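Local coordinates for SusD-like carbohydrate binding protein (Bacteroides vulgatus, PDB 3LEW), which probably binds carbohydrate at the bacterial outer membrane as a SusD-family protein, a role consistent with nutrient capture, at residues F16-T19 against G20-E23; E108-Q111 against A112-N115; R114-I117 against K118-L122; Y174-S177 against I178-E182; K199-N202 against E203-L206. All blocks are in the same frame, centred on the assembly; numbering follows the deposited sequence.

Interaction 1: residues F16-T19 against G20-E23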
loop_
_atom_site.group_PDB
_atom_site.type_symbol
_atom_site.label_atom_id
_atom_site.label_comp_id
_atom_site.label_asym_id
_atom_site.label_seq_id
_atom_site.Cartn_x
_atom_site.Cartn_y
_atom_site.Cartn_z
ATOM N N PHE A 16 2.171 -3.108 -32.680
ATOM C CA PHE A 16 1.393 -1.825 -32.631
ATOM C C PHE A 16 0.657 -1.577 -33.956
ATOM O O PHE A 16 1.181 -1.922 -35.031
ATOM C CB PHE A 16 2.317 -0.620 -32.330
ATOM C CG PHE A 16 2.606 -0.424 -30.846
ATOM C CD1 PHE A 16 1.560 -0.207 -29.930
ATOM C CD2 PHE A 16 3.928 -0.432 -30.373
ATOM C CE1 PHE A 16 1.824 -0.021 -28.570
ATOM C CE2 PHE A 16 4.196 -0.248 -28.998
ATOM C CZ PHE A 16 3.134 -0.054 -28.100
ATOM N N GLY A 17 -0.523 -0.948 -33.870
ATOM C CA GLY A 17 -1.339 -0.617 -35.024
ATOM C C GLY A 17 -2.791 -0.234 -34.762
ATOM O O GLY A 17 -3.311 0.675 -35.397
ATOM N N LYS A 18 -3.466 -0.947 -33.865
ATOM C CA LYS A 18 -4.870 -0.701 -33.571
ATOM C C LYS A 18 -5.002 -0.429 -32.087
ATOM O O LYS A 18 -4.109 -0.742 -31.316
ATOM C CB LYS A 18 -5.725 -1.919 -33.923
ATOM C CG LYS A 18 -5.571 -2.402 -35.357
ATOM C CD LYS A 18 -6.529 -3.536 -35.651
ATOM C CE LYS A 18 -6.427 -4.010 -37.112
ATOM N NZ LYS A 18 -4.982 -4.280 -37.458
ATOM N N THR A 19 -6.101 0.202 -31.700
ATOM C CA THR A 19 -6.368 0.453 -30.289
ATOM C C THR A 19 -6.220 -0.821 -29.451
ATOM O O THR A 19 -5.606 -0.781 -28.389
ATOM C CB THR A 19 -7.764 1.113 -30.062
ATOM O OG1 THR A 19 -8.769 0.334 -30.720
ATOM C CG2 THR A 19 -7.782 2.599 -30.603
ATOM N N GLY A 20 -6.757 -1.953 -29.930
ATOM C CA GLY A 20 -6.641 -3.240 -29.208
ATOM C C GLY A 20 -5.184 -3.625 -28.899
ATOM O O GLY A 20 -4.882 -4.225 -27.857
ATOM N N ASP A 21 -4.287 -3.274 -29.825
ATOM C CA ASP A 21 -2.865 -3.597 -29.730
ATOM C C ASP A 21 -2.225 -2.779 -28.610
ATOM O O ASP A 21 -1.406 -3.297 -27.855
ATOM C CB ASP A 21 -2.103 -3.298 -31.063
ATOM C CG ASP A 21 -2.558 -4.143 -32.218
ATOM O OD1 ASP A 21 -2.748 -5.360 -32.017
ATOM O OD2 ASP A 21 -2.739 -3.609 -33.350
ATOM N N ALA A 22 -2.628 -1.511 -28.481
ATOM C CA ALA A 22 -2.145 -0.654 -27.399
ATOM C C ALA A 22 -2.652 -1.181 -26.065
ATOM O O ALA A 22 -1.907 -1.273 -25.081
ATOM C CB ALA A 22 -2.591 0.779 -27.618
ATOM N N GLU A 23 -3.921 -1.541 -26.021
ATOM C CA GLU A 23 -4.487 -2.076 -24.793
ATOM C C GLU A 23 -3.768 -3.356 -24.370
ATOM O O GLU A 23 -3.554 -3.583 -23.156
ATOM C CB GLU A 23 -5.988 -2.297 -24.957
ATOM C CG GLU A 23 -6.644 -2.912 -23.741
ATOM C CD GLU A 23 -8.125 -2.562 -23.640
ATOM O OE1 GLU A 23 -8.913 -2.944 -24.512
ATOM O OE2 GLU A 23 -8.514 -1.925 -22.662
#
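D21 turns its carboxylate back over the start of its own helix to meet K18, the N-cap residue. D21 holds CG anti to its carbonyl carbon (chi1 -64°), which sets OD2 2.8 Å from K18 N, whose hydrogen bond it accepts. The bond is bent, 142° at the hydrogen, and the donor comes to the anti side of OD2, somewhat out of the carboxylate plane. An aspartate suits this place because it is short enough to turn back three residues to the N-H of the N-cap. The same oxygen rests against the side of K18, 3.5 Å from CB, and the two side chains run obliquely past each other. K18 then sends its chain away from the turn; NZ stays 4.7 Å from OD2, too far for a salt bridge, though the opposite charges may attract weakly.

The carbonyl of K18 answers in the other direction. K18 O accepts from D21 N at 2.9 Å, a donor well above the carbonyl plane, and from A22 N at 3.3 Å, which lies in that plane. A22 N on K18 O is the first i to i+4 rung, and E23 N on T19 O follows. On another side of the turn, F16 brings CE1 to 4.2 Å from A22 CA, which meets the ring at its edge. T19 packs on R114 and I117 of helix 111-135, while E23 pairs with K199 and R116. D21 OD2 on K18 N supplies the N3 half of a capping box at the start of helix 19-35, the lysine side chain taking no part in it.

Interaction 2: residues E108-Q111 against A112-N115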
loop_
_atom_site.group_PDB
_atom_site.type_symbol
_atom_site.label_atom_id
_atom_site.label_comp_id
_atom_site.label_asym_id
_atom_site.label_seq_id
_atom_site.Cartn_x
_atom_site.Cartn_y
_atom_site.Cartn_z
ATOM N N GLU A 108 -5.441 2.724 -35.054
ATOM C CA GLU A 108 -6.736 2.568 -35.754
ATOM C C GLU A 108 -7.830 2.138 -34.764
ATOM O O GLU A 108 -7.627 1.211 -33.979
ATOM C CB GLU A 108 -6.615 1.542 -36.880
ATOM C CG GLU A 108 -7.951 1.157 -37.514
ATOM C CD GLU A 108 -7.811 0.101 -38.606
ATOM O OE1 GLU A 108 -6.692 -0.041 -39.161
ATOM O OE2 GLU A 108 -8.827 -0.570 -38.928
ATOM N N GLY A 109 -8.969 2.817 -34.803
ATOM C CA GLY A 109 -10.054 2.580 -33.859
ATOM C C GLY A 109 -10.886 3.830 -33.718
ATOM O O GLY A 109 -10.790 4.739 -34.550
ATOM N N THR A 110 -11.694 3.884 -32.667
ATOM C CA THR A 110 -12.514 5.046 -32.363
ATOM C C THR A 110 -11.718 6.085 -31.574
ATOM O O THR A 110 -10.798 5.760 -30.813
ATOM C CB THR A 110 -13.768 4.699 -31.589
ATOM O OG1 THR A 110 -13.444 4.221 -30.266
ATOM C CG2 THR A 110 -14.614 3.619 -32.371
ATOM N N GLN A 111 -12.112 7.338 -31.710
ATOM C CA GLN A 111 -11.498 8.391 -30.914
ATOM C C GLN A 111 -11.807 8.187 -29.439
ATOM O O GLN A 111 -10.945 8.464 -28.574
ATOM C CB GLN A 111 -11.949 9.782 -31.371
ATOM C CG GLN A 111 -11.189 10.921 -30.713
ATOM C CD GLN A 111 -9.741 10.874 -31.047
ATOM O OE1 GLN A 111 -9.387 10.744 -32.222
ATOM N NE2 GLN A 111 -8.876 11.035 -30.036
ATOM N N ALA A 112 -13.009 7.690 -29.131
ATOM C CA ALA A 112 -13.343 7.319 -27.744
ATOM C C ALA A 112 -12.328 6.350 -27.146
ATOM O O ALA A 112 -11.810 6.582 -26.039
ATOM C CB ALA A 112 -14.746 6.708 -27.661
ATOM N N ASP A 113 -12.032 5.277 -27.873
ATOM C CA ASP A 113 -11.049 4.295 -27.404
ATOM C C ASP A 113 -9.638 4.864 -27.328
ATOM O O ASP A 113 -8.945 4.616 -26.355
ATOM C CB ASP A 113 -11.070 3.045 -28.253
ATOM C CG ASP A 113 -12.330 2.215 -28.008
ATOM O OD1 ASP A 113 -12.947 2.393 -26.925
ATOM O OD2 ASP A 113 -12.663 1.365 -28.863
ATOM N N ARG A 114 -9.240 5.674 -28.311
ATOM C CA ARG A 114 -7.939 6.309 -28.189
ATOM C C ARG A 114 -7.862 7.160 -26.925
ATOM O O ARG A 114 -6.853 7.109 -26.199
ATOM C CB ARG A 114 -7.575 7.141 -29.423
ATOM C CG ARG A 114 -7.109 6.319 -30.643
ATOM C CD ARG A 114 -6.583 7.180 -31.809
ATOM N NE ARG A 114 -7.657 7.954 -32.390
ATOM C CZ ARG A 114 -8.516 7.479 -33.298
ATOM N NH1 ARG A 114 -8.395 6.253 -33.789
ATOM N NH2 ARG A 114 -9.501 8.239 -33.733
ATOM N N ASN A 115 -8.882 7.983 -26.662
ATOM C CA ASN A 115 -8.834 8.844 -25.462
ATOM C C ASN A 115 -8.757 8.033 -24.183
ATOM O O ASN A 115 -7.934 8.308 -23.298
ATOM C CB ASN A 115 -10.054 9.776 -25.381
ATOM C CG ASN A 115 -10.091 10.835 -26.463
ATOM O OD1 ASN A 115 -9.137 11.064 -27.208
ATOM N ND2 ASN A 115 -11.249 11.494 -26.559
HETATM O O HOH W 1 -11.007 7.388 -36.033
HETATM O O HOH W 2 -11.317 1.303 -31.167
HETATM O O HOH W 3 -6.148 10.447 -30.947
#
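G109 and T110 run extended into helix 111-135, T110 being its N-cap. R114 N bonds to T110 O and N115 N to Q111 O, the first rungs of the helix. The backbone angles of G109 would jam a side chain against the preceding carbonyl oxygen, which suits a residue without one.

T110 OG1 sits between its backbone N and carbonyl carbon (chi1 67°), where it faces the helix and accepts from D113 N at 3.0 Å. The D113 side chain passes T110 at a slant, and a water joins its OD2 to T110 N. R114 reaches back across the turn. Its NE and NH2 both hold Q111 OE1, which lies in the guanidinium plane; NH2 is nearer, at 2.9 Å, and both nitrogens approach from one face of the amide. The two side chains cross at about a right angle, with their planes 64° apart. NH1 takes G109 O, also at 2.9 Å, from above the carbonyl plane, and A107 O as well. T110 O lies over the centre of one guanidinium face. Q111, bent at chi2, turns its other end to N115: NE2 gives a bond to OD1 at 2.8 Å. One water accepts from R114 NH2 and donates to G109 O; another accepts from Q111 NE2 and, weakly, from R114 NE.

The arginine's N-H groups here are taken up by neutral carbonyl oxygens and water, which would spread its charge. Each end of the Q111 amide has its match, acceptor to arginine and donor to asparagine, which fixes which way round the amide sits.

Interaction 3: residues R114-I117 against K118-L122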
loop_
_atom_site.group_PDB
_atom_site.type_symbol
_atom_site.label_atom_id
_atom_site.label_comp_id
_atom_site.label_asym_id
_atom_site.label_seq_id
_atom_site.Cartn_x
_atom_site.Cartn_y
_atom_site.Cartn_z
ATOM N N ARG A 114 -9.240 5.674 -28.311
ATOM C CA ARG A 114 -7.939 6.309 -28.189
ATOM C C ARG A 114 -7.862 7.160 -26.925
ATOM O O ARG A 114 -6.853 7.109 -26.199
ATOM C CB ARG A 114 -7.575 7.141 -29.423
ATOM C CG ARG A 114 -7.109 6.319 -30.643
ATOM C CD ARG A 114 -6.583 7.180 -31.809
ATOM N NE ARG A 114 -7.657 7.954 -32.390
ATOM C CZ ARG A 114 -8.516 7.479 -33.298
ATOM N NH1 ARG A 114 -8.395 6.253 -33.789
ATOM N NH2 ARG A 114 -9.501 8.239 -33.733
ATOM N N ASN A 115 -8.882 7.983 -26.662
ATOM C CA ASN A 115 -8.834 8.844 -25.462
ATOM C C ASN A 115 -8.757 8.033 -24.183
ATOM O O ASN A 115 -7.934 8.308 -23.298
ATOM C CB ASN A 115 -10.054 9.776 -25.381
ATOM C CG ASN A 115 -10.091 10.835 -26.463
ATOM O OD1 ASN A 115 -9.137 11.064 -27.208
ATOM N ND2 ASN A 115 -11.249 11.494 -26.559
ATOM N N ARG A 116 -9.614 7.016 -24.079
ATOM C CA ARG A 116 -9.735 6.218 -22.868
ATOM C C ARG A 116 -8.467 5.417 -22.586
ATOM O O ARG A 116 -8.011 5.369 -21.427
ATOM C CB ARG A 116 -10.958 5.315 -22.980
ATOM C CG ARG A 116 -11.251 4.499 -21.752
ATOM C CD ARG A 116 -10.662 3.105 -21.853
ATOM N NE ARG A 116 -11.193 2.354 -22.979
ATOM C CZ ARG A 116 -10.742 1.169 -23.372
ATOM N NH1 ARG A 116 -9.757 0.558 -22.719
ATOM N NH2 ARG A 116 -11.306 0.586 -24.426
ATOM N N ILE A 117 -7.894 4.813 -23.634
ATOM C CA ILE A 117 -6.641 4.070 -23.517
ATOM C C ILE A 117 -5.461 4.998 -23.126
ATOM O O ILE A 117 -4.671 4.681 -22.208
ATOM C CB ILE A 117 -6.319 3.266 -24.781
ATOM C CG1 ILE A 117 -7.368 2.152 -24.968
ATOM C CG2 ILE A 117 -4.904 2.629 -24.690
ATOM C CD1 ILE A 117 -7.345 1.521 -26.312
ATOM N N LYS A 118 -5.400 6.163 -23.769
ATOM C CA LYS A 118 -4.399 7.174 -23.391
ATOM C C LYS A 118 -4.542 7.563 -21.922
ATOM O O LYS A 118 -3.550 7.621 -21.173
ATOM C CB LYS A 118 -4.560 8.390 -24.286
ATOM C CG LYS A 118 -3.566 9.521 -24.019
ATOM C CD LYS A 118 -3.773 10.645 -24.985
ATOM C CE LYS A 118 -2.721 11.706 -24.777
ATOM N NZ LYS A 118 -2.746 12.767 -25.860
ATOM N N GLY A 119 -5.785 7.764 -21.468
ATOM C CA GLY A 119 -6.043 8.073 -20.072
ATOM C C GLY A 119 -5.610 6.981 -19.107
ATOM O O GLY A 119 -5.031 7.240 -18.056
ATOM N N GLN A 120 -5.876 5.742 -19.488
ATOM C CA GLN A 120 -5.496 4.625 -18.662
ATOM C C GLN A 120 -3.938 4.493 -18.528
ATOM O O GLN A 120 -3.420 4.167 -17.445
ATOM C CB GLN A 120 -6.132 3.334 -19.168
ATOM C CG GLN A 120 -7.649 3.247 -18.892
ATOM C CD GLN A 120 -8.308 2.044 -19.509
ATOM O OE1 GLN A 120 -7.966 1.625 -20.644
ATOM N NE2 GLN A 120 -9.324 1.508 -18.799
ATOM N N ALA A 121 -3.231 4.722 -19.624
ATOM C CA ALA A 121 -1.767 4.725 -19.641
ATOM C C ALA A 121 -1.197 5.833 -18.773
ATOM O O ALA A 121 -0.286 5.601 -17.988
ATOM C CB ALA A 121 -1.239 4.806 -21.092
ATOM N N LEU A 122 -1.790 7.016 -18.851
ATOM C CA LEU A 122 -1.371 8.140 -17.992
ATOM C C LEU A 122 -1.652 7.885 -16.525
ATOM O O LEU A 122 -0.833 8.234 -15.674
ATOM C CB LEU A 122 -2.080 9.442 -18.445
ATOM C CG LEU A 122 -1.560 10.112 -19.737
ATOM C CD1 LEU A 122 -2.587 11.167 -20.295
ATOM C CD2 LEU A 122 -0.158 10.772 -19.511
#
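R116 and Q120 stand one turn apart on helix 111-135, where unbroken i to i+4 bonds run from K118 N on R114 O through A121 N on I117 O. R116 leaves the helix with CG anti to its backbone N (chi1 -176°) and then folds at chi2 and chi3, which swings the guanidinium along the helix toward Q120. NH1 gives its hydrogen to Q120 OE1 at 2.9 Å, a fairly straight bond of 160°. The oxygen lies close to the guanidinium plane, while the amide is turned 84° to it, so arginine edge meets amide almost perpendicularly. R116 CD lies over a face of the same amide, 3.5 Å from Q120 CD, and I117 CG1 covers part of one guanidinium face at 3.6 Å above its plane.

The same NH1 also makes a salt bridge to E23 of helix 19-35, its strongest partner. Q120, buried and extended beyond CG, uses its other end, NE2, for I200 O and Y192 OH. A long amide suits the site, since it can accept from the arginine and donate to the neighbouring loop at once. This is an i to i+4 arginine-glutamine pair on an alpha-helix, set in the helical part of a SusD-family fold where helix 111-135 packs against helices 19-35 and 81-103.

Interaction 4: residues Y174-S177 against I178-E182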
loop_
_atom_site.group_PDB
_atom_site.type_symbol
_atom_site.label_atom_id
_atom_site.label_comp_id
_atom_site.label_asym_id
_atom_site.label_seq_id
_atom_site.Cartn_x
_atom_site.Cartn_y
_atom_site.Cartn_z
ATOM N N TYR A 174 6.108 14.167 -7.350
ATOM C CA TYR A 174 4.687 14.367 -6.975
ATOM C C TYR A 174 3.909 15.160 -8.055
ATOM O O TYR A 174 2.788 14.782 -8.403
ATOM C CB TYR A 174 4.537 14.998 -5.584
ATOM C CG TYR A 174 4.504 14.012 -4.432
ATOM C CD1 TYR A 174 3.485 13.062 -4.321
ATOM C CD2 TYR A 174 5.441 14.093 -3.417
ATOM C CE1 TYR A 174 3.437 12.164 -3.283
ATOM C CE2 TYR A 174 5.407 13.193 -2.349
ATOM C CZ TYR A 174 4.382 12.259 -2.279
ATOM O OH TYR A 174 4.306 11.366 -1.239
ATOM N N ALA A 175 4.474 16.248 -8.584
ATOM C CA ALA A 175 3.796 17.069 -9.566
ATOM C C ALA A 175 3.529 16.268 -10.863
ATOM O O ALA A 175 2.488 16.417 -11.493
ATOM C CB ALA A 175 4.585 18.374 -9.864
ATOM N N GLN A 176 4.492 15.419 -11.232
ATOM C CA GLN A 176 4.369 14.552 -12.404
ATOM C C GLN A 176 3.225 13.566 -12.199
ATOM O O GLN A 176 2.396 13.409 -13.075
ATOM C CB GLN A 176 5.688 13.783 -12.657
ATOM C CG GLN A 176 5.684 12.876 -13.903
ATOM C CD GLN A 176 5.547 13.676 -15.173
ATOM O OE1 GLN A 176 6.285 14.654 -15.375
ATOM N NE2 GLN A 176 4.598 13.298 -16.036
ATOM N N SER A 177 3.150 12.962 -11.028
ATOM C CA SER A 177 2.064 12.021 -10.722
ATOM C C SER A 177 0.701 12.689 -10.847
ATOM O O SER A 177 -0.205 12.220 -11.580
ATOM C CB SER A 177 2.247 11.473 -9.312
ATOM O OG SER A 177 1.193 10.612 -8.934
ATOM N N ILE A 178 0.551 13.818 -10.160
ATOM C CA ILE A 178 -0.703 14.554 -10.147
ATOM C C ILE A 178 -1.060 15.027 -11.555
ATOM O O ILE A 178 -2.215 14.851 -11.980
ATOM C CB ILE A 178 -0.677 15.677 -9.141
ATOM C CG1 ILE A 178 -0.614 15.109 -7.710
ATOM C CG2 ILE A 178 -1.894 16.606 -9.266
ATOM C CD1 ILE A 178 -0.208 16.151 -6.658
ATOM N N ASN A 179 -0.082 15.545 -12.313
ATOM C CA ASN A 179 -0.383 15.980 -13.665
ATOM C C ASN A 179 -0.852 14.863 -14.591
ATOM O O ASN A 179 -1.823 15.050 -15.355
ATOM C CB ASN A 179 0.789 16.696 -14.284
ATOM C CG ASN A 179 0.389 17.521 -15.468
ATOM O OD1 ASN A 179 -0.309 18.561 -15.338
ATOM N ND2 ASN A 179 0.833 17.100 -16.639
ATOM N N ASP A 180 -0.182 13.714 -14.529
ATOM C CA ASP A 180 -0.587 12.537 -15.303
ATOM C C ASP A 180 -2.009 12.129 -14.958
ATOM O O ASP A 180 -2.798 11.834 -15.847
ATOM C CB ASP A 180 0.345 11.341 -15.015
ATOM C CG ASP A 180 1.716 11.448 -15.672
ATOM O OD1 ASP A 180 1.931 12.392 -16.485
ATOM O OD2 ASP A 180 2.584 10.558 -15.347
ATOM N N LEU A 181 -2.330 12.092 -13.672
ATOM C CA LEU A 181 -3.647 11.671 -13.212
ATOM C C LEU A 181 -4.762 12.715 -13.561
ATOM O O LEU A 181 -5.887 12.338 -13.953
ATOM C CB LEU A 181 -3.592 11.403 -11.711
ATOM C CG LEU A 181 -2.853 10.103 -11.332
ATOM C CD1 LEU A 181 -2.338 10.153 -9.884
ATOM C CD2 LEU A 181 -3.721 8.865 -11.530
ATOM N N GLU A 182 -4.417 14.011 -13.547
ATOM C CA GLU A 182 -5.389 15.033 -13.918
ATOM C C GLU A 182 -5.635 14.956 -15.414
ATOM O O GLU A 182 -6.753 15.184 -15.857
ATOM C CB GLU A 182 -4.943 16.464 -13.500
ATOM C CG GLU A 182 -5.013 16.640 -11.981
ATOM C CD GLU A 182 -4.585 17.990 -11.507
ATOM O OE1 GLU A 182 -3.751 18.648 -12.214
ATOM O OE2 GLU A 182 -5.119 18.418 -10.456
#
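Q176 and D180 form a one-turn side-chain contact along helix 170-187, whose side chains pack on helices 111-135 and 202-215 in the helical part of the chain. The helix is regular here, with I178 N on Y174 O and L181 N on S177 O among its bonds. Q176 sets off with CG anti to its backbone N (chi1 -178°) and bends at chi2, bringing NE2 back to D180. NE2 lies 2.9 Å from D180 OD1, but the angle at hydrogen is only 122°, so the bond is weak. The two chains pass obliquely, with the amide and carboxylate planes 61° apart.

D180 is held more firmly from outside, by a salt bridge from R125 to the same OD1. S177, next after Q176, points OG away from its backbone N, and L181 CD1 packs 3.7 Å from that OG. A small hydroxyl suits the place because OG can reach G126 O of helix 111-135, to which it bonds. I178 lays CG1 against Y174 O at 3.5 Å and touches A216, while L181 packs on I208 and L209 of helix 202-215. A buried aspartate beside an arginine would probably stay ionised; the bent, weak glutamine bond probably contributes little to holding the carboxylate.

Interaction 5: residues K199-N202 against E203-L206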
loop_
_atom_site.group_PDB
_atom_site.type_symbol
_atom_site.label_atom_id
_atom_site.label_comp_id
_atom_site.label_asym_id
_atom_site.label_seq_id
_atom_site.Cartn_x
_atom_site.Cartn_y
_atom_site.Cartn_z
ATOM N N LYS A 199 -9.087 -2.692 -13.832
ATOM C CA LYS A 199 -9.111 -1.699 -14.907
ATOM C C LYS A 199 -9.374 -0.311 -14.325
ATOM O O LYS A 199 -10.069 -0.158 -13.328
ATOM C CB LYS A 199 -10.209 -2.027 -15.916
ATOM C CG LYS A 199 -9.959 -3.282 -16.720
ATOM C CD LYS A 199 -8.761 -3.041 -17.680
ATOM C CE LYS A 199 -8.980 -3.583 -19.081
ATOM N NZ LYS A 199 -8.248 -2.771 -20.133
ATOM N N ILE A 200 -8.741 0.694 -14.899
ATOM C CA ILE A 200 -8.861 2.061 -14.423
ATOM C C ILE A 200 -10.013 2.783 -15.135
ATOM O O ILE A 200 -10.007 2.953 -16.348
ATOM C CB ILE A 200 -7.508 2.827 -14.683
ATOM C CG1 ILE A 200 -6.357 2.118 -13.978
ATOM C CG2 ILE A 200 -7.643 4.296 -14.308
ATOM C CD1 ILE A 200 -5.009 2.785 -14.230
ATOM N N ASP A 201 -10.995 3.252 -14.381
ATOM C CA ASP A 201 -12.078 4.067 -14.905
ATOM C C ASP A 201 -12.035 5.425 -14.190
ATOM O O ASP A 201 -11.043 5.750 -13.517
ATOM C CB ASP A 201 -13.449 3.383 -14.792
ATOM C CG ASP A 201 -13.918 3.207 -13.365
ATOM O OD1 ASP A 201 -13.138 3.567 -12.432
ATOM O OD2 ASP A 201 -15.050 2.647 -13.163
ATOM N N ASN A 202 -13.040 6.249 -14.437
ATOM C CA ASN A 202 -13.084 7.592 -13.841
ATOM C C ASN A 202 -12.980 7.514 -12.319
ATOM O O ASN A 202 -12.234 8.273 -11.745
ATOM C CB ASN A 202 -14.322 8.362 -14.330
ATOM C CG ASN A 202 -14.315 9.872 -13.899
ATOM O OD1 ASN A 202 -13.836 10.752 -14.640
ATOM N ND2 ASN A 202 -14.837 10.135 -12.746
ATOM N N GLU A 203 -13.723 6.621 -11.679
ATOM C CA GLU A 203 -13.670 6.489 -10.222
ATOM C C GLU A 203 -12.270 6.137 -9.701
ATOM O O GLU A 203 -11.799 6.692 -8.697
ATOM C CB GLU A 203 -14.712 5.469 -9.743
ATOM C CG GLU A 203 -14.650 5.263 -8.250
ATOM C CD GLU A 203 -15.694 4.312 -7.701
ATOM O OE1 GLU A 203 -16.424 3.700 -8.483
ATOM O OE2 GLU A 203 -15.761 4.183 -6.469
ATOM N N VAL A 204 -11.611 5.191 -10.369
ATOM C CA VAL A 204 -10.259 4.793 -9.990
ATOM C C VAL A 204 -9.327 5.987 -10.081
ATOM O O VAL A 204 -8.574 6.253 -9.148
ATOM C CB VAL A 204 -9.707 3.589 -10.790
ATOM C CG1 VAL A 204 -8.227 3.268 -10.382
ATOM C CG2 VAL A 204 -10.589 2.326 -10.610
ATOM N N VAL A 205 -9.411 6.755 -11.184
ATOM C CA VAL A 205 -8.581 7.968 -11.316
ATOM C C VAL A 205 -8.837 8.969 -10.156
ATOM O O VAL A 205 -7.893 9.491 -9.575
ATOM C CB VAL A 205 -8.761 8.633 -12.674
ATOM C CG1 VAL A 205 -7.916 9.928 -12.748
ATOM C CG2 VAL A 205 -8.340 7.659 -13.833
ATOM N N LEU A 206 -10.101 9.234 -9.824
ATOM C CA LEU A 206 -10.415 10.133 -8.732
ATOM C C LEU A 206 -9.767 9.627 -7.440
ATOM O O LEU A 206 -9.251 10.423 -6.643
ATOM C CB LEU A 206 -11.947 10.255 -8.530
ATOM C CG LEU A 206 -12.716 11.071 -9.579
ATOM C CD1 LEU A 206 -14.216 10.899 -9.360
ATOM C CD2 LEU A 206 -12.300 12.598 -9.504
HETATM O O HOH W 4 -16.022 1.857 -10.738
#
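D201 holds CG between its backbone N and carbonyl carbon (chi1 67°), and its nearly flat second torsion then carries OD1 over the open end of helix 202-215. There V204 N meets OD1 at 3.0 Å, almost straight at 168° and nearly along the oxygen's C-O axis. D201 is thus the N-cap, and V205 N bonds to its carbonyl oxygen as the first helical rung. The same OD1 touches V204 CG2 at 3.4 Å, so the valine methyl flanks the capping oxygen.

I200, just ahead of the cap, directs CG2 across the turn to V205 CG2 at 3.5 Å, tighter than usual for carbon atoms, and to V204 CG1 at 4.1 Å. The isoleucine chain crosses both valines at about a right angle. Beta-branched residues suit this place because their methyls fill it without extra length; I200 also touches W256, and V205 touches I188. D201 N is buried here with no partner in the model.

A water bridges D201 OD2 and E203 OE1, donating to both. R194 also pairs with OD2. The aspartate charge is thus met by a backbone N-H, an arginine and a water, and the positive end of the helix dipole would probably stabilise it further, while the bridging water may soften the repulsion between the two carboxylates.

Overall arrangement
Interactions 1, 2, 3, 4 and 5 follow that order along the chain, with 2 to 5 on one side of its centre. Interactions 1, 2 and 5 lie at the starts of helices 19-35, 111-135 and 202-215; interactions 3 and 4 lie within helices 111-135 and 170-187. Interactions 2 and 3, centres 9 Å apart, share R114 and N115. Interaction 1 touches 2 through paired backbone bonds with E108, and E23 joins it to R116 of interaction 3 and K199 of interaction 5. Interaction 5 meets 3 through Q120 and packs on 4, and L122 of interaction 3 packs on D180 of interaction 4. The links thus join helices distant in sequence into one helical region.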